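PDB 1M22: peptide amidase from Stenotrophomonas maltophilia, which probably hydrolyses amide bonds, using the Ser-Ser-Lys catalytic triad of amidase signature enzymes. Local coordinates for residues L84-I89 / T128-W133; A95-S100 / S146-Q151; I89-M94 / P108-L113; G168-V173 / N197-L202. All coordinates share one frame; numbering follows the deposited sequence.

The four contacts run from the core of this chain, where a large mixed sheet carries the catalytic K86 at a strand end, to the loops beyond. Interactions 1 and 4 lie deep: the first mixes backbone bonds of two parallel strand ends with apolar side-chain contacts, while the second rests on van der Waals contacts, with no hydrogen bond between its segments. They touch where T128 meets S169. Interactions 2 and 3, each about 17 Å from the chain centre, are still mostly buried but have partly exposed margins. Interaction 2 depends on an arginine and reaches interaction 1 through S97 and D87; interaction 3 uses a carboxylate and waters, and shares I89 with interaction 1.

Interaction 1 (L84-I89 / T128-W133)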
loop_
_atom_site.group_PDB
_atom_site.type_symbol
_atom_site.label_atom_id
_atom_site.label_comp_id
_atom_site.label_asym_id
_atom_site.label_seq_id
_atom_site.Cartn_x
_atom_site.Cartn_y
_atom_site.Cartn_z
ATOM N N LEU A 84 9.639 -5.147 4.825
ATOM C CA LEU A 84 10.176 -3.964 4.150
ATOM C C LEU A 84 9.217 -2.788 4.307
ATOM O O LEU A 84 8.005 -2.979 4.425
ATOM C CB LEU A 84 10.403 -4.265 2.668
ATOM C CG LEU A 84 11.592 -5.181 2.357
ATOM C CD1 LEU A 84 11.421 -5.776 0.973
ATOM C CD2 LEU A 84 12.898 -4.398 2.451
ATOM N N LEU A 85 9.762 -1.574 4.291
ATOM C CA LEU A 85 8.974 -0.353 4.461
ATOM C C LEU A 85 9.140 0.620 3.302
ATOM O O LEU A 85 10.266 0.915 2.904
ATOM C CB LEU A 85 9.414 0.375 5.733
ATOM C CG LEU A 85 9.382 -0.357 7.072
ATOM C CD1 LEU A 85 10.161 0.446 8.100
ATOM C CD2 LEU A 85 7.943 -0.563 7.515
ATOM N N LYS A 86 8.031 1.131 2.773
ATOM C CA LYS A 86 8.087 2.117 1.694
ATOM C C LYS A 86 8.969 3.274 2.188
ATOM O O LYS A 86 8.869 3.686 3.348
ATOM C CB LYS A 86 6.677 2.614 1.379
ATOM C CG LYS A 86 6.581 3.593 0.220
ATOM C CD LYS A 86 5.115 3.881 -0.074
ATOM C CE LYS A 86 4.917 4.833 -1.241
ATOM N NZ LYS A 86 3.467 5.038 -1.521
ATOM N N ASP A 87 9.812 3.814 1.308
ATOM C CA ASP A 87 10.732 4.861 1.724
ATOM C C ASP A 87 10.208 6.257 2.020
ATOM O O ASP A 87 10.949 7.240 1.919
ATOM C CB ASP A 87 11.926 4.943 0.768
ATOM C CG ASP A 87 13.122 5.639 1.400
ATOM O OD1 ASP A 87 13.383 5.402 2.602
ATOM O OD2 ASP A 87 13.804 6.413 0.701
ATOM N N ASN A 88 8.929 6.357 2.368
ATOM C CA ASN A 88 8.390 7.637 2.813
ATOM C C ASN A 88 8.027 7.479 4.298
ATOM O O ASN A 88 7.522 8.406 4.930
ATOM C CB ASN A 88 7.177 8.103 1.981
ATOM C CG ASN A 88 6.037 7.106 1.951
ATOM O OD1 ASN A 88 6.160 5.973 2.406
ATOM N ND2 ASN A 88 4.910 7.532 1.389
ATOM N N ILE A 89 8.330 6.303 4.849
ATOM C CA ILE A 89 8.059 5.986 6.256
ATOM C C ILE A 89 9.366 6.047 7.058
ATOM O O ILE A 89 10.315 5.319 6.764
ATOM C CB ILE A 89 7.456 4.562 6.394
ATOM C CG1 ILE A 89 6.168 4.456 5.571
ATOM C CG2 ILE A 89 7.201 4.240 7.866
ATOM C CD1 ILE A 89 5.604 3.043 5.465
ATOM N N THR A 128 11.816 0.324 0.662
ATOM C CA THR A 128 11.508 0.064 -0.737
ATOM C C THR A 128 11.327 1.326 -1.568
ATOM O O THR A 128 10.886 2.371 -1.074
ATOM C CB THR A 128 10.244 -0.802 -0.883
ATOM O OG1 THR A 128 9.182 -0.235 -0.105
ATOM C CG2 THR A 128 10.524 -2.224 -0.420
ATOM N N ASN A 129 11.677 1.215 -2.842
ATOM C CA ASN A 129 11.564 2.328 -3.765
ATOM C C ASN A 129 10.103 2.689 -3.998
ATOM O O ASN A 129 9.199 1.875 -3.794
ATOM C CB ASN A 129 12.251 1.973 -5.090
ATOM C CG ASN A 129 12.447 3.175 -5.990
ATOM O OD1 ASN A 129 12.730 4.274 -5.519
ATOM N ND2 ASN A 129 12.326 2.962 -7.296
ATOM N N LEU A 130 9.884 3.922 -4.432
ATOM C CA LEU A 130 8.547 4.427 -4.690
ATOM C C LEU A 130 8.634 5.506 -5.755
ATOM O O LEU A 130 9.713 6.048 -6.011
ATOM C CB LEU A 130 7.967 5.064 -3.419
ATOM C CG LEU A 130 8.701 6.314 -2.904
ATOM C CD1 LEU A 130 7.789 7.112 -1.985
ATOM C CD2 LEU A 130 9.984 5.916 -2.178
ATOM N N SER A 131 7.506 5.807 -6.386
ATOM C CA SER A 131 7.474 6.900 -7.350
ATOM C C SER A 131 7.906 8.085 -6.484
ATOM O O SER A 131 7.384 8.266 -5.382
ATOM C CB SER A 131 6.050 7.111 -7.858
ATOM O OG SER A 131 5.559 5.923 -8.455
ATOM N N GLU A 132 8.855 8.889 -6.963
ATOM C CA GLU A 132 9.355 10.003 -6.160
ATOM C C GLU A 132 8.252 10.868 -5.558
ATOM O O GLU A 132 7.301 11.250 -6.241
ATOM C CB GLU A 132 10.308 10.877 -6.977
ATOM C CG GLU A 132 11.410 11.486 -6.127
ATOM C CD GLU A 132 12.289 12.441 -6.903
ATOM O OE1 GLU A 132 11.861 13.591 -7.122
ATOM O OE2 GLU A 132 13.404 12.035 -7.295
ATOM N N TRP A 133 8.400 11.176 -4.270
ATOM C CA TRP A 133 7.429 11.982 -3.529
ATOM C C TRP A 133 6.028 11.381 -3.608
ATOM O O TRP A 133 5.023 12.093 -3.624
ATOM C CB TRP A 133 7.433 13.435 -4.032
ATOM C CG TRP A 133 8.742 14.121 -3.768
ATOM C CD1 TRP A 133 9.709 14.428 -4.683
ATOM C CD2 TRP A 133 9.280 14.474 -2.484
ATOM N NE1 TRP A 133 10.817 14.941 -4.048
ATOM C CE2 TRP A 133 10.580 14.979 -2.700
ATOM C CE3 TRP A 133 8.787 14.406 -1.173
ATOM C CZ2 TRP A 133 11.399 15.416 -1.649
ATOM C CZ3 TRP A 133 9.602 14.840 -0.128
ATOM C CH2 TRP A 133 10.894 15.338 -0.375
#
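Two neighbouring parallel strands of the central sheet, 82-86 and 123-128, end side by side in this buried contact, and the bridge between K86 and T128 is its last rung. T128 N donates to L85 O at 2.8 Å from above the carbonyl plane, 42° out of it. D87 N returns the bond to T128 O at 3.0 Å, this time lying in the carbonyl plane. K86 is thus straddled by the two bonds and its side chain leaves on the same face of the sheet as that of T128.

T128 carries the largest share of the contact. Its OG1 sits over the K86 backbone, 3.2 Å from K86 CA, and finds its main polar partner in S169 of helix 167-174; its CG2 methyl points the other way along the strand and rests 3.7 Å from L84 CB. L130 covers the next stretch with its two branches: CD1 meets K86 CE at 3.7 Å, the two side chains crossing at about a right angle, and CD2 meets D87 CB at 3.7 Å. With CG anti to the backbone N (chi1 -177°) and every later torsion also extended, the lysine runs straight past the leucine.

Beyond it NZ bonds to S165, S166 and T184. An apolar flank at CE and a polar grip at NZ would restrict the swing of the catalytic amine, which bonds S165 and lies near S189.

Interaction 2 (A95-S100 / S146-Q151); sequences ATSAGS and SARGGQ
R148 reaches back from its loop along the 97-100 turn, gripping it with its backbone at one end and its guanidinium group at the other. R148 N donates to G99 O at 2.9 Å, a nearly straight bond of 163°. From there the side chain stays extended from CG to NE, with CG anti to the backbone N (chi1 180°), which carries CD past S97 OG to where NH1 donates to S97 OG at 3.0 Å, a bent bond. S97 OG approaches the edge of the guanidinium group, tilted 28° out of its plane, while the methyl of A95 lies over one face, CB 4.0 Å from NH2. Both groups have stronger partners outside the two segments: NH2 forms a salt bridge with E53 of the edge strand 51-54, and S97 OG is bonded to D87.

S146 CB packs directly on G99, 3.3 Å from G99 O; lacking a side chain, G99 allows this close approach. The S146 hydroxyl turns back to accept from G149 N at 2.9 Å, an ST motif, and also bonds to N129. S97 to S100 form a type I' beta turn, closed by S100 N to S97 O; the whole is a beta turn docked against a two-stranded beta hairpin, with an arginine spanning the joint.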
loop_
_atom_site.group_PDB
_atom_site.type_symbol
_atom_site.label_atom_id
_atom_site.label_comp_id
_atom_site.label_asym_id
_atom_site.label_seq_id
_atom_site.Cartn_x
_atom_site.Cartn_y
_atom_site.Cartn_z
ATOM N N ALA A 95 17.877 6.101 5.870
ATOM C CA ALA A 95 17.401 7.411 5.471
ATOM C C ALA A 95 15.946 7.230 5.064
ATOM O O ALA A 95 15.491 6.108 4.843
ATOM C CB ALA A 95 18.211 7.933 4.291
ATOM N N THR A 96 15.213 8.335 5.004
ATOM C CA THR A 96 13.824 8.323 4.562
ATOM C C THR A 96 13.844 9.439 3.527
ATOM O O THR A 96 13.758 10.617 3.861
ATOM C CB THR A 96 12.850 8.642 5.711
ATOM O OG1 THR A 96 12.934 7.606 6.700
ATOM C CG2 THR A 96 11.420 8.703 5.190
ATOM N N SER A 97 13.964 9.048 2.264
ATOM C CA SER A 97 14.105 10.008 1.176
ATOM C C SER A 97 12.929 10.289 0.264
ATOM O O SER A 97 12.976 11.250 -0.508
ATOM C CB SER A 97 15.268 9.574 0.283
ATOM O OG SER A 97 14.927 8.406 -0.455
ATOM N N ALA A 98 11.887 9.466 0.332
ATOM C CA ALA A 98 10.744 9.610 -0.562
ATOM C C ALA A 98 11.270 9.443 -1.995
ATOM O O ALA A 98 10.617 9.847 -2.955
ATOM C CB ALA A 98 10.090 10.982 -0.396
ATOM N N GLY A 99 12.457 8.849 -2.121
ATOM C CA GLY A 99 13.068 8.632 -3.424
ATOM C C GLY A 99 13.873 9.806 -3.966
ATOM O O GLY A 99 14.503 9.698 -5.021
ATOM N N SER A 100 13.866 10.921 -3.241
ATOM C CA SER A 100 14.573 12.129 -3.666
ATOM C C SER A 100 16.024 12.224 -3.207
ATOM O O SER A 100 16.377 11.788 -2.114
ATOM C CB SER A 100 13.810 13.360 -3.171
ATOM O OG SER A 100 14.521 14.556 -3.450
ATOM N N SER A 146 12.374 6.939 -9.199
ATOM C CA SER A 146 12.823 7.983 -8.286
ATOM C C SER A 146 14.297 8.220 -8.612
ATOM O O SER A 146 14.973 7.334 -9.139
ATOM C CB SER A 146 12.639 7.584 -6.815
ATOM O OG SER A 146 13.590 6.626 -6.396
ATOM N N ALA A 147 14.790 9.416 -8.321
ATOM C CA ALA A 147 16.181 9.726 -8.620
ATOM C C ALA A 147 17.145 8.893 -7.784
ATOM O O ALA A 147 18.188 8.458 -8.273
ATOM C CB ALA A 147 16.442 11.210 -8.395
ATOM N N ARG A 148 16.791 8.656 -6.525
ATOM C CA ARG A 148 17.652 7.887 -5.640
ATOM C C ARG A 148 17.544 6.377 -5.828
ATOM O O ARG A 148 18.534 5.660 -5.679
ATOM C CB ARG A 148 17.352 8.250 -4.182
ATOM C CG ARG A 148 18.192 7.502 -3.163
ATOM C CD ARG A 148 18.095 8.141 -1.784
ATOM N NE ARG A 148 18.847 7.391 -0.781
ATOM C CZ ARG A 148 18.303 6.555 0.097
ATOM N NH1 ARG A 148 16.992 6.357 0.109
ATOM N NH2 ARG A 148 19.072 5.905 0.958
ATOM N N GLY A 149 16.354 5.893 -6.167
ATOM C CA GLY A 149 16.175 4.458 -6.327
ATOM C C GLY A 149 16.125 3.922 -7.744
ATOM O O GLY A 149 16.125 2.710 -7.953
ATOM N N GLY A 150 16.095 4.811 -8.726
ATOM C CA GLY A 150 16.027 4.346 -10.094
ATOM C C GLY A 150 14.642 3.826 -10.433
ATOM O O GLY A 150 13.648 4.208 -9.810
ATOM N N GLN A 151 14.584 2.927 -11.406
ATOM C CA GLN A 151 13.328 2.364 -11.875
ATOM C C GLN A 151 13.022 0.965 -11.362
ATOM O O GLN A 151 13.738 0.011 -11.661
ATOM C CB GLN A 151 13.334 2.331 -13.402
ATOM C CG GLN A 151 12.058 1.793 -14.016
ATOM C CD GLN A 151 10.878 2.710 -13.786
ATOM O OE1 GLN A 151 10.890 3.872 -14.197
ATOM N NE2 GLN A 151 9.846 2.193 -13.126
#

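Interaction 3 (I89-M94 / P108-L113)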
loop_
_atom_site.group_PDB
_atom_site.type_symbol
_atom_site.label_atom_id
_atom_site.label_comp_id
_atom_site.label_asym_id
_atom_site.label_seq_id
_atom_site.Cartn_x
_atom_site.Cartn_y
_atom_site.Cartn_z
ATOM N N ILE A 89 8.330 6.303 4.849
ATOM C CA ILE A 89 8.059 5.986 6.256
ATOM C C ILE A 89 9.366 6.047 7.058
ATOM O O ILE A 89 10.315 5.319 6.764
ATOM C CB ILE A 89 7.456 4.562 6.394
ATOM C CG1 ILE A 89 6.168 4.456 5.571
ATOM C CG2 ILE A 89 7.201 4.240 7.866
ATOM C CD1 ILE A 89 5.604 3.043 5.465
ATOM N N ASN A 90 9.414 6.911 8.070
ATOM C CA ASN A 90 10.613 7.064 8.897
ATOM C C ASN A 90 11.002 5.768 9.603
ATOM O O ASN A 90 10.162 5.116 10.225
ATOM C CB ASN A 90 10.403 8.143 9.967
ATOM C CG ASN A 90 10.199 9.531 9.386
ATOM O OD1 ASN A 90 10.270 9.737 8.177
ATOM N ND2 ASN A 90 9.950 10.499 10.264
ATOM N N ALA A 91 12.281 5.411 9.525
ATOM C CA ALA A 91 12.774 4.202 10.177
ATOM C C ALA A 91 14.287 4.246 10.351
ATOM O O ALA A 91 15.036 4.112 9.386
ATOM C CB ALA A 91 12.379 2.964 9.370
ATOM N N ALA A 92 14.732 4.443 11.586
ATOM C CA ALA A 92 16.159 4.482 11.872
ATOM C C ALA A 92 16.720 3.073 11.694
ATOM O O ALA A 92 16.006 2.088 11.879
ATOM C CB ALA A 92 16.390 4.968 13.296
ATOM N N PRO A 93 18.011 2.956 11.344
ATOM C CA PRO A 93 18.983 4.027 11.105
ATOM C C PRO A 93 19.115 4.390 9.627
ATOM O O PRO A 93 20.088 5.022 9.216
ATOM C CB PRO A 93 20.266 3.425 11.650
ATOM C CG PRO A 93 20.156 2.015 11.158
ATOM C CD PRO A 93 18.696 1.651 11.424
ATOM N N MET A 94 18.137 3.982 8.830
ATOM C CA MET A 94 18.151 4.253 7.399
ATOM C C MET A 94 17.656 5.659 7.099
ATOM O O MET A 94 17.097 6.335 7.959
ATOM C CB MET A 94 17.257 3.249 6.677
ATOM C CG MET A 94 17.618 1.801 6.946
ATOM S SD MET A 94 16.199 0.704 6.789
ATOM C CE MET A 94 15.563 0.765 8.466
ATOM N N PRO A 108 15.634 10.282 10.001
ATOM C CA PRO A 108 14.775 10.514 11.168
ATOM C C PRO A 108 14.454 9.262 11.987
ATOM O O PRO A 108 14.615 8.135 11.519
ATOM C CB PRO A 108 13.525 11.132 10.553
ATOM C CG PRO A 108 13.453 10.464 9.212
ATOM C CD PRO A 108 14.891 10.499 8.747
ATOM N N ASP A 109 13.989 9.478 13.214
ATOM C CA ASP A 109 13.628 8.388 14.114
ATOM C C ASP A 109 12.378 7.663 13.627
ATOM O O ASP A 109 11.611 8.200 12.828
ATOM C CB ASP A 109 13.387 8.928 15.526
ATOM C CG ASP A 109 14.581 9.684 16.073
ATOM O OD1 ASP A 109 15.692 9.116 16.075
ATOM O OD2 ASP A 109 14.405 10.844 16.503
ATOM N N ASP A 110 12.178 6.449 14.134
ATOM C CA ASP A 110 11.044 5.597 13.767
ATOM C C ASP A 110 9.656 6.226 13.797
ATOM O O ASP A 110 9.291 6.910 14.753
ATOM C CB ASP A 110 10.982 4.369 14.681
ATOM C CG ASP A 110 12.113 3.391 14.444
ATOM O OD1 ASP A 110 12.965 3.652 13.574
ATOM O OD2 ASP A 110 12.141 2.351 15.135
ATOM N N ALA A 111 8.880 5.958 12.750
ATOM C CA ALA A 111 7.500 6.420 12.667
ATOM C C ALA A 111 6.726 5.589 13.693
ATOM O O ALA A 111 7.168 4.506 14.086
ATOM C CB ALA A 111 6.947 6.162 11.276
ATOM N N TYR A 112 5.570 6.078 14.119
ATOM C CA TYR A 112 4.775 5.352 15.101
ATOM C C TYR A 112 4.516 3.897 14.704
ATOM O O TYR A 112 4.730 2.987 15.503
ATOM C CB TYR A 112 3.435 6.057 15.334
ATOM C CG TYR A 112 2.625 5.427 16.446
ATOM C CD1 TYR A 112 2.965 5.637 17.781
ATOM C CD2 TYR A 112 1.548 4.586 16.164
ATOM C CE1 TYR A 112 2.257 5.022 18.809
ATOM C CE2 TYR A 112 0.832 3.964 17.188
ATOM C CZ TYR A 112 1.197 4.188 18.504
ATOM O OH TYR A 112 0.515 3.568 19.523
ATOM N N LEU A 113 4.068 3.665 13.474
ATOM C CA LEU A 113 3.777 2.296 13.062
ATOM C C LEU A 113 5.022 1.416 13.035
ATOM O O LEU A 113 4.928 0.199 13.201
ATOM C CB LEU A 113 3.064 2.278 11.706
ATOM C CG LEU A 113 3.814 2.644 10.429
ATOM C CD1 LEU A 113 4.579 1.432 9.904
ATOM C CD2 LEU A 113 2.806 3.094 9.388
HETATM O O HOH W 1 9.341 9.679 12.949
HETATM O O HOH W 2 14.703 7.229 8.822
#
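N90 and A111 come together through their backbones, A111 N donating to N90 O at 3.0 Å from well above the carbonyl plane, 50° out of it. Close by, the carboxylate of D110 takes up a second amide: OD1 accepts from A92 N at 2.8 Å, met nearly along its C-O axis. The other oxygen, OD2, forms a salt bridge with R118 of helix 112-119, so both carboxylate oxygens have partners.

The side chain of N90 lies against the ring of P108, the two crossing at about a right angle, with N90 CG 3.4 Å from P108 CG. The CB-CG edge of the ring lies over the face of the amide, leaving OD1 and ND2 to bond in other directions. OD1 bonds to Y337, and ND2 donates to a water 2.9 Å away that in turn donates to D109 O, adding a water-mediated link to the two direct bonds.

Another water accepts from A91 N at 3.1 Å and can donate to M94 O and P108 O, although it has more acceptors within reach than protons, so not all these bonds need be made at once. Apolar atoms close the far end, where I89 CG2 meets A111 CB at 3.9 Å and, less closely, the L113 side chain.

A111 is the N-cap of helix 112-119. Strand 82-86, this helix and the adjacent parallel strand 123-128 form a beta-alpha-beta crossover, whose first connection is the loop folded on itself here.

Interaction 4 (G168-V173 / N197-L202); sequences GSAVAV and NGVVGL
N197 packs on A170, and V199 lies more loosely beside it; these three residues bury the most surface in the contact. The A170 methyl points from helix 167-174 toward the other segment, where N197 ND2 lies 3.6 Å from its CB. V171 CG2 lies over the face of the N197 amide, 3.6 Å from OD1, the two side chains meeting obliquely. N197 CG stands anti to its carbonyl carbon (chi1 -66°), a setting that lays the amide along the helix surface. Its ND2 is not spent on these apolar neighbours: it donates to P193 O and P162 O, which hold the group in place.

N197 is the first residue to leave the preceding helix, 191-196. G198, with positive phi, is the C-prime residue of a Schellman motif, in which G198 N bonds to A195 O and V199 N to A194 O. The chain thereby turns out of one helix and enters strand 200-203 of the large mixed sheet, presenting V199 to helix 167-174 on the way.

V199 uses both of its methyls. CG1 packs obliquely against V173 CG1 at 3.9 Å, about one helical turn beyond A170, while CG2 faces A170 O at 4.2 Å. M227 of strand 223-228 also touches A170, and R487 lies against V199.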
loop_
_atom_site.group_PDB
_atom_site.type_symbol
_atom_site.label_atom_id
_atom_site.label_comp_id
_atom_site.label_asym_id
_atom_site.label_seq_id
_atom_site.Cartn_x
_atom_site.Cartn_y
_atom_site.Cartn_z
ATOM N N GLY A 168 8.030 -0.538 -4.947
ATOM C CA GLY A 168 8.953 -1.494 -4.370
ATOM C C GLY A 168 8.325 -2.439 -3.372
ATOM O O GLY A 168 8.698 -3.610 -3.304
ATOM N N SER A 169 7.378 -1.950 -2.585
ATOM C CA SER A 169 6.745 -2.819 -1.607
ATOM C C SER A 169 5.948 -3.930 -2.278
ATOM O O SER A 169 6.013 -5.080 -1.851
ATOM C CB SER A 169 5.851 -2.011 -0.666
ATOM O OG SER A 169 6.640 -1.292 0.270
ATOM N N ALA A 170 5.211 -3.596 -3.333
ATOM C CA ALA A 170 4.422 -4.597 -4.042
ATOM C C ALA A 170 5.336 -5.603 -4.739
ATOM O O ALA A 170 5.133 -6.814 -4.639
ATOM C CB ALA A 170 3.511 -3.924 -5.062
ATOM N N VAL A 171 6.349 -5.098 -5.436
ATOM C CA VAL A 171 7.284 -5.961 -6.143
ATOM C C VAL A 171 8.043 -6.868 -5.178
ATOM O O VAL A 171 8.195 -8.062 -5.435
ATOM C CB VAL A 171 8.290 -5.128 -6.961
ATOM C CG1 VAL A 171 9.402 -6.022 -7.498
ATOM C CG2 VAL A 171 7.570 -4.443 -8.113
ATOM N N ALA A 172 8.507 -6.311 -4.063
ATOM C CA ALA A 172 9.249 -7.105 -3.088
ATOM C C ALA A 172 8.421 -8.273 -2.556
ATOM O O ALA A 172 8.917 -9.392 -2.429
ATOM C CB ALA A 172 9.707 -6.224 -1.941
ATOM N N VAL A 173 7.158 -8.018 -2.243
ATOM C CA VAL A 173 6.304 -9.080 -1.736
ATOM C C VAL A 173 6.033 -10.124 -2.822
ATOM O O VAL A 173 6.065 -11.328 -2.561
ATOM C CB VAL A 173 4.973 -8.500 -1.201
ATOM C CG1 VAL A 173 4.000 -9.620 -0.877
ATOM C CG2 VAL A 173 5.248 -7.665 0.045
ATOM N N ASN A 197 1.004 -6.252 -9.437
ATOM C CA ASN A 197 2.059 -7.211 -9.125
ATOM C C ASN A 197 1.553 -8.505 -8.478
ATOM O O ASN A 197 2.319 -9.239 -7.854
ATOM C CB ASN A 197 3.125 -6.538 -8.252
ATOM C CG ASN A 197 3.861 -5.431 -8.989
ATOM O OD1 ASN A 197 4.708 -5.697 -9.848
ATOM N ND2 ASN A 197 3.534 -4.184 -8.672
ATOM N N GLY A 198 0.257 -8.772 -8.620
ATOM C CA GLY A 198 -0.318 -10.008 -8.113
ATOM C C GLY A 198 -0.277 -10.317 -6.632
ATOM O O GLY A 198 -0.124 -11.482 -6.246
ATOM N N VAL A 199 -0.436 -9.296 -5.798
ATOM C CA VAL A 199 -0.430 -9.496 -4.355
ATOM C C VAL A 199 -1.618 -8.803 -3.706
ATOM O O VAL A 199 -2.384 -8.096 -4.369
ATOM C CB VAL A 199 0.882 -8.976 -3.700
ATOM C CG1 VAL A 199 2.076 -9.747 -4.247
ATOM C CG2 VAL A 199 1.049 -7.486 -3.949
ATOM N N VAL A 200 -1.774 -9.036 -2.409
ATOM C CA VAL A 200 -2.852 -8.435 -1.640
ATOM C C VAL A 200 -2.403 -7.070 -1.131
ATOM O O VAL A 200 -1.264 -6.901 -0.683
ATOM C CB VAL A 200 -3.225 -9.322 -0.424
ATOM C CG1 VAL A 200 -4.238 -8.604 0.471
ATOM C CG2 VAL A 200 -3.782 -10.658 -0.902
ATOM N N GLY A 201 -3.302 -6.096 -1.219
ATOM C CA GLY A 201 -3.019 -4.760 -0.731
ATOM C C GLY A 201 -4.241 -4.288 0.031
ATOM O O GLY A 201 -5.365 -4.453 -0.443
ATOM N N LEU A 202 -4.037 -3.717 1.211
ATOM C CA LEU A 202 -5.155 -3.231 2.011
ATOM C C LEU A 202 -4.925 -1.788 2.444
ATOM O O LEU A 202 -3.933 -1.492 3.113
ATOM C CB LEU A 202 -5.329 -4.128 3.242
ATOM C CG LEU A 202 -6.592 -4.004 4.097
ATOM C CD1 LEU A 202 -6.661 -5.207 5.025
ATOM C CD2 LEU A 202 -6.589 -2.710 4.896
#